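Local coordinates for protein GTP cyclohydrolase (Enterococcus faecalis, PDB 2R41) that is of unknown function, though named a GTP cyclohydrolase, and is a DUF960-family protein with a mixed beta sheet and helices, at residues S10-Y15 and A92-H97; D48-D53 and V63-E68; A85-I90 and I101-E106. All coordinates share one frame; numbering follows the deposited sequence. Where two conformers were deposited one is given.

Contact 1 (S10-Y15 and A92-H97); sequences SDRSRY and AFDDGH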
loop_
_atom_site.group_PDB
_atom_site.type_symbol
_atom_site.label_atom_id
_atom_site.label_comp_id
_atom_site.label_asym_id
_atom_site.label_seq_id
_atom_site.Cartn_x
_atom_site.Cartn_y
_atom_site.Cartn_z
ATOM N N SER C 10 -13.061 11.717 3.977
ATOM C CA SER C 10 -11.611 11.569 4.029
ATOM C C SER C 10 -11.215 10.233 4.649
ATOM O O SER C 10 -10.042 9.861 4.645
ATOM C CB SER C 10 -10.983 12.722 4.814
ATOM O OG SER C 10 -11.502 12.783 6.131
ATOM N N ASP C 11 -12.201 9.518 5.180
ATOM C CA ASP C 11 -11.969 8.191 5.738
ATOM C C ASP C 11 -11.995 7.123 4.649
ATOM O O ASP C 11 -11.800 5.939 4.924
ATOM C CB ASP C 11 -13.010 7.871 6.812
ATOM C CG ASP C 11 -12.687 8.515 8.147
ATOM O OD1 ASP C 11 -12.922 9.733 8.293
ATOM O OD2 ASP C 11 -12.197 7.802 9.047
ATOM N N ARG C 12 -12.236 7.550 3.414
ATOM C CA ARG C 12 -12.421 6.629 2.315
ATOM C C ARG C 12 -11.226 6.865 1.430
ATOM O O ARG C 12 -10.565 7.884 1.569
ATOM C CB ARG C 12 -13.763 6.893 1.606
ATOM C CG ARG C 12 -14.976 6.169 2.262
ATOM C CD ARG C 12 -16.336 6.706 1.820
ATOM N NE ARG C 12 -16.290 7.093 0.420
ATOM C CZ ARG C 12 -16.949 8.109 -0.125
ATOM N NH1 ARG C 12 -17.738 8.894 0.587
ATOM N NH2 ARG C 12 -16.808 8.350 -1.418
ATOM N N SER C 13 -10.921 5.928 0.542
ATOM C CA SER C 13 -9.676 6.018 -0.225
ATOM C C SER C 13 -9.705 7.047 -1.311
ATOM O O SER C 13 -10.663 7.128 -2.035
ATOM C CB SER C 13 -9.246 4.669 -0.802
ATOM O OG SER C 13 -10.167 3.654 -0.478
ATOM N N ARG C 14 -8.633 7.824 -1.417
ATOM C CA ARG C 14 -8.516 8.832 -2.445
ATOM C C ARG C 14 -7.391 8.465 -3.396
ATOM O O ARG C 14 -6.310 8.149 -2.942
ATOM C CB ARG C 14 -8.245 10.173 -1.804
ATOM C CG ARG C 14 -9.312 10.590 -0.826
ATOM C CD ARG C 14 -8.859 11.793 -0.032
ATOM N NE ARG C 14 -10.023 12.520 0.446
ATOM C CZ ARG C 14 -9.979 13.597 1.224
ATOM N NH1 ARG C 14 -8.802 14.071 1.625
ATOM N NH2 ARG C 14 -11.112 14.194 1.602
ATOM N N TYR C 15 -7.643 8.468 -4.701
ATOM C CA TYR C 15 -6.640 8.090 -5.674
ATOM C C TYR C 15 -6.465 9.255 -6.580
ATOM O O TYR C 15 -7.333 10.120 -6.657
ATOM C CB TYR C 15 -7.098 6.876 -6.480
ATOM C CG TYR C 15 -7.128 5.629 -5.648
ATOM C CD1 TYR C 15 -6.041 4.751 -5.629
ATOM C CD2 TYR C 15 -8.214 5.334 -4.850
ATOM C CE1 TYR C 15 -6.044 3.585 -4.824
ATOM C CE2 TYR C 15 -8.239 4.186 -4.035
ATOM C CZ TYR C 15 -7.152 3.315 -4.018
ATOM O OH TYR C 15 -7.179 2.189 -3.204
ATOM N N ALA C 92 -12.622 16.354 -9.262
ATOM C CA ALA C 92 -12.640 15.401 -8.158
ATOM C C ALA C 92 -13.929 14.622 -8.268
ATOM O O ALA C 92 -15.037 15.191 -8.409
ATOM C CB ALA C 92 -12.576 16.084 -6.863
ATOM N N PHE C 93 -13.806 13.311 -8.218
ATOM C CA PHE C 93 -14.974 12.483 -8.379
ATOM C C PHE C 93 -15.121 11.442 -7.302
ATOM O O PHE C 93 -14.169 10.767 -6.916
ATOM C CB PHE C 93 -14.933 11.789 -9.690
ATOM C CG PHE C 93 -16.092 10.897 -9.915
ATOM C CD1 PHE C 93 -17.393 11.404 -9.877
ATOM C CD2 PHE C 93 -15.897 9.538 -10.201
ATOM C CE1 PHE C 93 -18.489 10.583 -10.132
ATOM C CE2 PHE C 93 -16.986 8.698 -10.455
ATOM C CZ PHE C 93 -18.285 9.231 -10.432
ATOM N N ASP C 94 -16.351 11.285 -6.860
ATOM C CA ASP C 94 -16.640 10.414 -5.775
ATOM C C ASP C 94 -17.700 9.470 -6.253
ATOM O O ASP C 94 -18.825 9.868 -6.437
ATOM C CB ASP C 94 -17.103 11.216 -4.561
ATOM C CG ASP C 94 -17.434 10.329 -3.384
ATOM O OD1 ASP C 94 -17.231 9.103 -3.536
ATOM O OD2 ASP C 94 -17.919 10.814 -2.330
ATOM N N ASP C 95 -17.330 8.210 -6.453
ATOM C CA ASP C 95 -18.249 7.220 -7.004
ATOM C C ASP C 95 -18.941 6.433 -5.895
ATOM O O ASP C 95 -19.677 5.483 -6.162
ATOM C CB ASP C 95 -17.508 6.266 -7.942
ATOM C CG ASP C 95 -16.543 5.357 -7.207
ATOM O OD1 ASP C 95 -16.743 5.132 -5.995
ATOM O OD2 ASP C 95 -15.584 4.868 -7.840
ATOM N N GLY C 96 -18.699 6.835 -4.652
ATOM C CA GLY C 96 -19.503 6.380 -3.534
ATOM C C GLY C 96 -18.756 5.412 -2.638
ATOM O O GLY C 96 -19.167 5.156 -1.505
ATOM N N HIS C 97 -17.654 4.871 -3.147
ATOM C CA HIS C 97 -16.733 4.094 -2.327
ATOM C C HIS C 97 -15.307 4.625 -2.445
ATOM O O HIS C 97 -14.542 4.596 -1.481
ATOM C CB HIS C 97 -16.778 2.617 -2.721
ATOM C CG HIS C 97 -16.764 2.386 -4.201
ATOM N ND1 HIS C 97 -17.831 2.702 -5.014
ATOM C CD2 HIS C 97 -15.811 1.870 -5.014
ATOM C CE1 HIS C 97 -17.536 2.391 -6.264
ATOM N NE2 HIS C 97 -16.317 1.885 -6.291
#
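Arg-12, in the loop leading into strand 13-16, reaches Asp-94, at the end of strand 89-94, and Gly-96 and His-97 in the turn that follows, which joins this strand to strand 98-102 as a beta hairpin. The strands carrying the two segments do not pair with each other, since strand 98-102 lies between them, so the contact is made at their ends and rests largely on one long side chain.

The charged interaction is a salt bridge from Arg-12 NH2 to Asp-94 OD1. It is modelled too short, which leaves its exact geometry doubtful, including the near right angle at which the two side chains cross. A bend at chi3 (36°) turns the arginine's end toward the hairpin. Asp-94 OD2 has a second partner, accepting a hydrogen bond from Phe-8 N, so this carboxylate joins two parts of the N-terminal region.

Packing brings the hairpin backbone against the same arginine. Gly-96 lies over one face of the guanidinium, its C 3.7 Å from Arg-12 NH2, while His-97 O sits at the edge, 3.6 Å from Arg-12 NE.

Two Asx turns probably shape the turn: Asp-94 and Asp-95 accept from Gly-96 N and His-97 N, although both acceptor oxygens are less surely placed. Gly-96 has a positive phi (108°), a conformation well suited to glycine. The turn also faces a second subunit, where Tyr-82 of that subunit meets the His-97 ring edge-to-face and Asn-56 ND2 of that subunit donates a hydrogen bond to Gly-96 O.

Contact 2 (D48-D53 and V63-E68); sequences DLLHFD and VHFSQE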
loop_
_atom_site.group_PDB
_atom_site.type_symbol
_atom_site.label_atom_id
_atom_site.label_comp_id
_atom_site.label_asym_id
_atom_site.label_seq_id
_atom_site.Cartn_x
_atom_site.Cartn_y
_atom_site.Cartn_z
ATOM N N ASP C 48 -21.319 15.036 -6.406
ATOM C CA ASP C 48 -20.320 13.989 -6.368
ATOM C C ASP C 48 -19.230 14.258 -7.363
ATOM O O ASP C 48 -18.310 13.480 -7.478
ATOM C CB ASP C 48 -20.946 12.636 -6.651
ATOM C CG ASP C 48 -21.493 12.522 -8.066
ATOM O OD1 ASP C 48 -21.216 13.420 -8.894
ATOM O OD2 ASP C 48 -22.191 11.523 -8.373
ATOM N N LEU C 49 -19.350 15.342 -8.121
ATOM C CA LEU C 49 -18.306 15.696 -9.076
ATOM C C LEU C 49 -17.991 17.177 -9.023
ATOM O O LEU C 49 -18.900 18.008 -9.013
ATOM C CB LEU C 49 -18.705 15.297 -10.464
ATOM C CG LEU C 49 -17.740 15.777 -11.532
ATOM C CD1 LEU C 49 -16.578 14.843 -11.684
ATOM C CD2 LEU C 49 -18.561 15.801 -12.797
ATOM N N LEU C 50 -16.699 17.490 -8.956
ATOM C CA LEU C 50 -16.230 18.815 -8.583
ATOM C C LEU C 50 -15.247 19.343 -9.600
ATOM O O LEU C 50 -14.273 18.645 -9.925
ATOM C CB LEU C 50 -15.531 18.695 -7.255
ATOM C CG LEU C 50 -16.319 18.977 -5.992
ATOM C CD1 LEU C 50 -17.693 18.436 -5.976
ATOM C CD2 LEU C 50 -15.549 18.443 -4.843
ATOM N N HIS C 51 -15.487 20.549 -10.118
ATOM C CA HIS C 51 -14.610 21.145 -11.135
ATOM C C HIS C 51 -13.582 22.021 -10.429
ATOM O O HIS C 51 -13.921 22.805 -9.536
ATOM C CB HIS C 51 -15.384 22.011 -12.123
ATOM C CG HIS C 51 -16.505 21.304 -12.848
ATOM N ND1 HIS C 51 -17.403 20.452 -12.223
ATOM C CD2 HIS C 51 -16.923 21.386 -14.140
ATOM C CE1 HIS C 51 -18.307 20.028 -13.095
ATOM N NE2 HIS C 51 -18.039 20.579 -14.264
ATOM N N PHE C 52 -12.319 21.898 -10.806
ATOM C CA PHE C 52 -11.334 22.872 -10.365
ATOM C C PHE C 52 -10.556 23.440 -11.530
ATOM O O PHE C 52 -9.874 22.693 -12.202
ATOM C CB PHE C 52 -10.366 22.228 -9.416
ATOM C CG PHE C 52 -11.008 21.711 -8.161
ATOM C CD1 PHE C 52 -11.213 22.541 -7.081
ATOM C CD2 PHE C 52 -11.377 20.373 -8.049
ATOM C CE1 PHE C 52 -11.783 22.057 -5.931
ATOM C CE2 PHE C 52 -11.954 19.905 -6.919
ATOM C CZ PHE C 52 -12.157 20.746 -5.853
ATOM N N ASP C 53 -10.653 24.741 -11.780
ATOM C CA ASP C 53 -9.748 25.354 -12.734
ATOM C C ASP C 53 -8.483 25.858 -12.027
ATOM O O ASP C 53 -8.572 26.512 -10.971
ATOM C CB ASP C 53 -10.416 26.494 -13.475
ATOM C CG ASP C 53 -11.630 26.043 -14.261
ATOM O OD1 ASP C 53 -12.778 26.521 -13.965
ATOM O OD2 ASP C 53 -11.432 25.204 -15.178
ATOM N N VAL C 63 -6.863 28.314 -7.752
ATOM C CA VAL C 63 -7.844 27.327 -8.051
ATOM C C VAL C 63 -9.216 27.966 -7.975
ATOM O O VAL C 63 -9.611 28.471 -6.922
ATOM C CB VAL C 63 -7.751 26.190 -7.046
ATOM C CG1 VAL C 63 -8.813 25.169 -7.307
ATOM C CG2 VAL C 63 -6.402 25.536 -7.137
ATOM N N HIS C 64 -9.913 27.955 -9.100
ATOM C CA HIS C 64 -11.310 28.287 -9.114
ATOM C C HIS C 64 -12.032 26.982 -8.912
ATOM O O HIS C 64 -11.716 25.991 -9.574
ATOM C CB HIS C 64 -11.702 28.868 -10.460
ATOM C CG HIS C 64 -13.123 29.313 -10.521
ATOM N ND1 HIS C 64 -13.562 30.472 -9.917
ATOM C CD2 HIS C 64 -14.206 28.754 -11.105
ATOM C CE1 HIS C 64 -14.855 30.615 -10.137
ATOM N NE2 HIS C 64 -15.272 29.582 -10.849
ATOM N N PHE C 65 -12.990 26.983 -7.993
ATOM C CA PHE C 65 -13.886 25.832 -7.804
ATOM C C PHE C 65 -15.310 26.116 -8.280
ATOM O O PHE C 65 -15.818 27.231 -8.111
ATOM C CB PHE C 65 -13.947 25.431 -6.329
ATOM C CG PHE C 65 -15.155 24.604 -5.971
ATOM C CD1 PHE C 65 -15.290 23.298 -6.437
ATOM C CD2 PHE C 65 -16.170 25.140 -5.181
ATOM C CE1 PHE C 65 -16.420 22.532 -6.113
ATOM C CE2 PHE C 65 -17.307 24.383 -4.842
ATOM C CZ PHE C 65 -17.438 23.076 -5.304
ATOM N N SER C 66 -15.959 25.098 -8.839
ATOM C CA SER C 66 -17.394 25.156 -9.096
ATOM C C SER C 66 -17.928 23.747 -9.220
ATOM O O SER C 66 -17.141 22.812 -9.265
ATOM C CB SER C 66 -17.707 25.961 -10.374
ATOM O OG SER C 66 -17.170 25.366 -11.550
ATOM N N GLN C 67 -19.255 23.611 -9.274
ATOM C CA GLN C 67 -19.949 22.343 -9.467
ATOM C C GLN C 67 -21.276 22.592 -10.194
ATOM O O GLN C 67 -21.830 23.696 -10.123
ATOM C CB GLN C 67 -20.179 21.610 -8.128
ATOM C CG GLN C 67 -21.015 22.350 -7.086
ATOM C CD GLN C 67 -21.075 21.648 -5.736
ATOM O OE1 GLN C 67 -20.705 20.491 -5.610
ATOM N NE2 GLN C 67 -21.554 22.351 -4.722
ATOM N N GLU C 68 -21.737 21.555 -10.904
ATOM C CA GLU C 68 -23.037 21.495 -11.575
ATOM C C GLU C 68 -24.124 21.680 -10.513
ATOM O O GLU C 68 -23.962 21.216 -9.377
ATOM C CB GLU C 68 -23.219 20.121 -12.263
ATOM C CG GLU C 68 -22.331 19.833 -13.514
ATOM C CD GLU C 68 -21.766 18.371 -13.587
ATOM O OE1 GLU C 68 -20.768 18.152 -14.318
ATOM O OE2 GLU C 68 -22.292 17.444 -12.918
HETATM O O HOH W 1 -20.328 19.417 -10.946
#
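His-51 and Ser-66 form a hydrogen-bonded pair of the antiparallel hairpin of strands 49-57 and 60-66, with His-51 N 2.9 Å from Ser-66 O and a return bond from Ser-66 N to His-51 O. Asp-53 and His-64 make the next such pair, in which His-64 N donates to Asp-53 O over 2.7 Å. Between them, Phe-52 and Phe-65 are a non-hydrogen-bonded pair.

On the face carrying the two phenylalanines the side chains are mostly apolar, with Gln-67 alongside Leu-50 at the end. The rings meet obliquely, planes 38° apart. Phe-65 CG is anti to the backbone N (chi1 160°), an orientation that carries the ring edge to Leu-50, whose CG is 3.6 Å from Phe-65 CE1. On the other flank Val-63 CG1 touches Phe-52 CD1 at 3.6 Å. Helix 26-40 covers this face, setting Ile-32 and Ile-36 against Phe-52.

The opposite face bears His-51, Asp-53, His-64 and Ser-66. In the conformers given, Glu-68 OE1 lies at the edge of the His-51 ring, 3.3 Å from His-51 CE1, with carboxylate and ring nearly perpendicular (89°), and Asp-53 and His-64 run side by side; His-64 NE2 also bonds weakly to Glu-73.

A water donates to Leu-49 O and accepts from Glu-68 N, bridging the two segments beyond the last bridged pair, His-51 with Ser-66.

The helix-covered face is thus mainly apolar, its Gln-67 amide satisfied by Asn-47 N and Pro-45 O, whereas the other, partly exposed face mixes polar groups with Leu-49.

Contact 3 (A85-I90 and I101-E106); sequences AYPSRI and ILLPAE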
loop_
_atom_site.group_PDB
_atom_site.type_symbol
_atom_site.label_atom_id
_atom_site.label_comp_id
_atom_site.label_asym_id
_atom_site.label_seq_id
_atom_site.Cartn_x
_atom_site.Cartn_y
_atom_site.Cartn_z
ATOM N N ALA C 85 2.807 24.078 -17.919
ATOM C CA ALA C 85 2.786 22.639 -18.153
ATOM C C ALA C 85 1.619 21.968 -17.451
ATOM O O ALA C 85 1.179 20.906 -17.873
ATOM C CB ALA C 85 4.107 22.009 -17.691
ATOM N N TYR C 86 1.127 22.573 -16.371
ATOM C CA TYR C 86 0.051 21.970 -15.591
ATOM C C TYR C 86 -1.216 21.884 -16.424
ATOM O O TYR C 86 -1.423 22.691 -17.337
ATOM C CB TYR C 86 -0.229 22.754 -14.302
ATOM C CG TYR C 86 0.897 22.741 -13.308
ATOM C CD1 TYR C 86 1.824 21.689 -13.274
ATOM C CD2 TYR C 86 1.051 23.773 -12.400
ATOM C CE1 TYR C 86 2.886 21.681 -12.369
ATOM C CE2 TYR C 86 2.106 23.776 -11.479
ATOM C CZ TYR C 86 3.018 22.725 -11.471
ATOM O OH TYR C 86 4.048 22.722 -10.559
ATOM N N PRO C 87 -2.073 20.910 -16.100
ATOM C CA PRO C 87 -3.366 20.737 -16.729
ATOM C C PRO C 87 -4.236 21.920 -16.343
ATOM O O PRO C 87 -4.167 22.372 -15.209
ATOM C CB PRO C 87 -3.876 19.458 -16.075
ATOM C CG PRO C 87 -3.203 19.443 -14.755
ATOM C CD PRO C 87 -1.851 19.914 -15.040
ATOM N N SER C 88 -5.025 22.436 -17.277
ATOM C CA SER C 88 -5.735 23.680 -17.014
ATOM C C SER C 88 -6.952 23.465 -16.109
ATOM O O SER C 88 -7.340 24.364 -15.374
ATOM C CB SER C 88 -6.138 24.371 -18.307
ATOM O OG SER C 88 -7.325 23.786 -18.820
ATOM N N ARG C 89 -7.558 22.283 -16.149
ATOM C CA ARG C 89 -8.562 21.963 -15.139
ATOM C C ARG C 89 -8.522 20.511 -14.707
ATOM O O ARG C 89 -8.062 19.676 -15.467
ATOM C CB ARG C 89 -9.964 22.393 -15.584
ATOM C CG ARG C 89 -10.536 21.759 -16.798
ATOM C CD ARG C 89 -11.673 22.657 -17.316
ATOM N NE ARG C 89 -12.823 21.880 -17.809
ATOM C CZ ARG C 89 -12.853 21.134 -18.935
ATOM N NH1 ARG C 89 -11.782 21.020 -19.744
ATOM N NH2 ARG C 89 -13.965 20.461 -19.244
ATOM N N ILE C 90 -8.966 20.221 -13.486
ATOM C CA ILE C 90 -9.158 18.837 -13.037
ATOM C C ILE C 90 -10.492 18.632 -12.315
ATOM O O ILE C 90 -11.152 19.588 -11.887
ATOM C CB ILE C 90 -8.055 18.348 -12.080
ATOM C CG1 ILE C 90 -8.170 19.043 -10.744
ATOM C CG2 ILE C 90 -6.661 18.573 -12.647
ATOM C CD1 ILE C 90 -6.817 19.547 -10.200
ATOM N N ILE C 101 -9.205 12.041 -8.282
ATOM C CA ILE C 101 -8.915 13.255 -9.030
ATOM C C ILE C 101 -8.396 12.901 -10.395
ATOM O O ILE C 101 -7.500 12.091 -10.543
ATOM C CB ILE C 101 -7.845 14.053 -8.350
ATOM C CG1 ILE C 101 -8.370 14.523 -7.001
ATOM C CG2 ILE C 101 -7.464 15.211 -9.222
ATOM C CD1 ILE C 101 -7.339 15.138 -6.109
ATOM N N LEU C 102 -8.951 13.516 -11.410
ATOM C CA LEU C 102 -8.572 13.150 -12.765
ATOM C C LEU C 102 -8.823 14.298 -13.719
ATOM O O LEU C 102 -9.401 15.339 -13.350
ATOM C CB LEU C 102 -9.307 11.891 -13.228
ATOM C CG LEU C 102 -10.815 12.044 -13.443
ATOM C CD1 LEU C 102 -11.448 10.703 -13.690
ATOM C CD2 LEU C 102 -11.515 12.676 -12.266
ATOM N N LEU C 103 -8.354 14.089 -14.940
ATOM C CA LEU C 103 -8.398 15.071 -15.997
ATOM C C LEU C 103 -9.676 14.857 -16.733
ATOM O O LEU C 103 -10.155 13.742 -16.772
ATOM C CB LEU C 103 -7.246 14.808 -16.944
ATOM C CG LEU C 103 -5.997 15.660 -16.784
ATOM C CD1 LEU C 103 -5.784 16.032 -15.345
ATOM C CD2 LEU C 103 -4.832 14.881 -17.328
ATOM N N PRO C 104 -10.274 15.925 -17.269
ATOM C CA PRO C 104 -11.486 15.831 -18.092
ATOM C C PRO C 104 -11.377 14.846 -19.222
ATOM O O PRO C 104 -12.332 14.128 -19.498
ATOM C CB PRO C 104 -11.648 17.248 -18.611
ATOM C CG PRO C 104 -11.163 18.054 -17.425
ATOM C CD PRO C 104 -9.902 17.325 -17.025
ATOM N N ALA C 105 -10.211 14.797 -19.844
ATOM C CA ALA C 105 -9.925 13.843 -20.913
ATOM C C ALA C 105 -10.072 12.378 -20.479
ATOM O O ALA C 105 -10.229 11.489 -21.311
ATOM C CB ALA C 105 -8.520 14.080 -21.444
ATOM N N GLU C 106 -10.003 12.135 -19.176
ATOM C CA GLU C 106 -10.019 10.792 -18.651
ATOM C C GLU C 106 -11.379 10.329 -18.221
ATOM O O GLU C 106 -11.517 9.153 -17.985
ATOM C CB GLU C 106 -9.063 10.664 -17.476
ATOM C CG GLU C 106 -7.597 10.671 -17.863
ATOM C CD GLU C 106 -6.667 10.702 -16.656
ATOM O OE1 GLU C 106 -6.891 11.566 -15.767
ATOM O OE2 GLU C 106 -5.707 9.878 -16.612
#
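Ile-90 and Leu-103 form the close-packed part of this contact, at the end of the hairpin of strands 89-94 and 98-102 away from its turn. Leu-103 CD1 touches both Ile-90 CG2 (3.8 Å) and Pro-87 CB (4.0 Å), which approach it from one side. Deeper in, Ile-90 CG1 meets Ile-101 CG2 at 4.2 Å, and the backbone of Ile-90 passes close to Leu-102 O.

The outer side is more open. Arg-89 is exposed; with CG between the backbone N and the carbonyl carbon (chi1 62°) and a bend at chi3, its chain runs past Pro-104, whose CG lies 3.8 Å above the centre of the guanidinium. Pro-104 CD also comes up to Arg-89 O, at 3.4 Å. Pro-104 begins a 3-10 segment, 104-106, across which Glu-106 N donates to Leu-103 O, while Glu-106 OE1 accepts from Leu-103 N through its anti lone pair, 3.0 Å away, and also bonds Ser-17 OG.

Helix 26-40 lies against the packed side, with Ile-32 touching both Ile-90 and Ile-101. Helix 18-21 places Val-20 against Ile-101 and Leu-103, and strand 49-57 borders Ile-90 through Phe-52 and Leu-54.

How the contacts relate
From the N terminus, contact 1 opens first, at residues 10-15, and closes only at 92-97, a loop containing helix 26-40 and much of the sheet. Contact 2 opens and closes entirely within that loop, as the hairpin 48-53 with 63-68. Contact 3 starts at 85-90, before contact 1 has closed, and ends at 101-106, so these two cross, whereas contacts 2 and 3 follow in series. Strand 89-94 serves both contacts 1 and 3 and borders strand 49-57 of contact 2, with Ala-92 O to Leu-50 N and Ile-90 O to Phe-52 N as probable hydrogen bonds. Tyr-15 O probably bonds Ile-101 N, joining strand 13-16 to the same sheet.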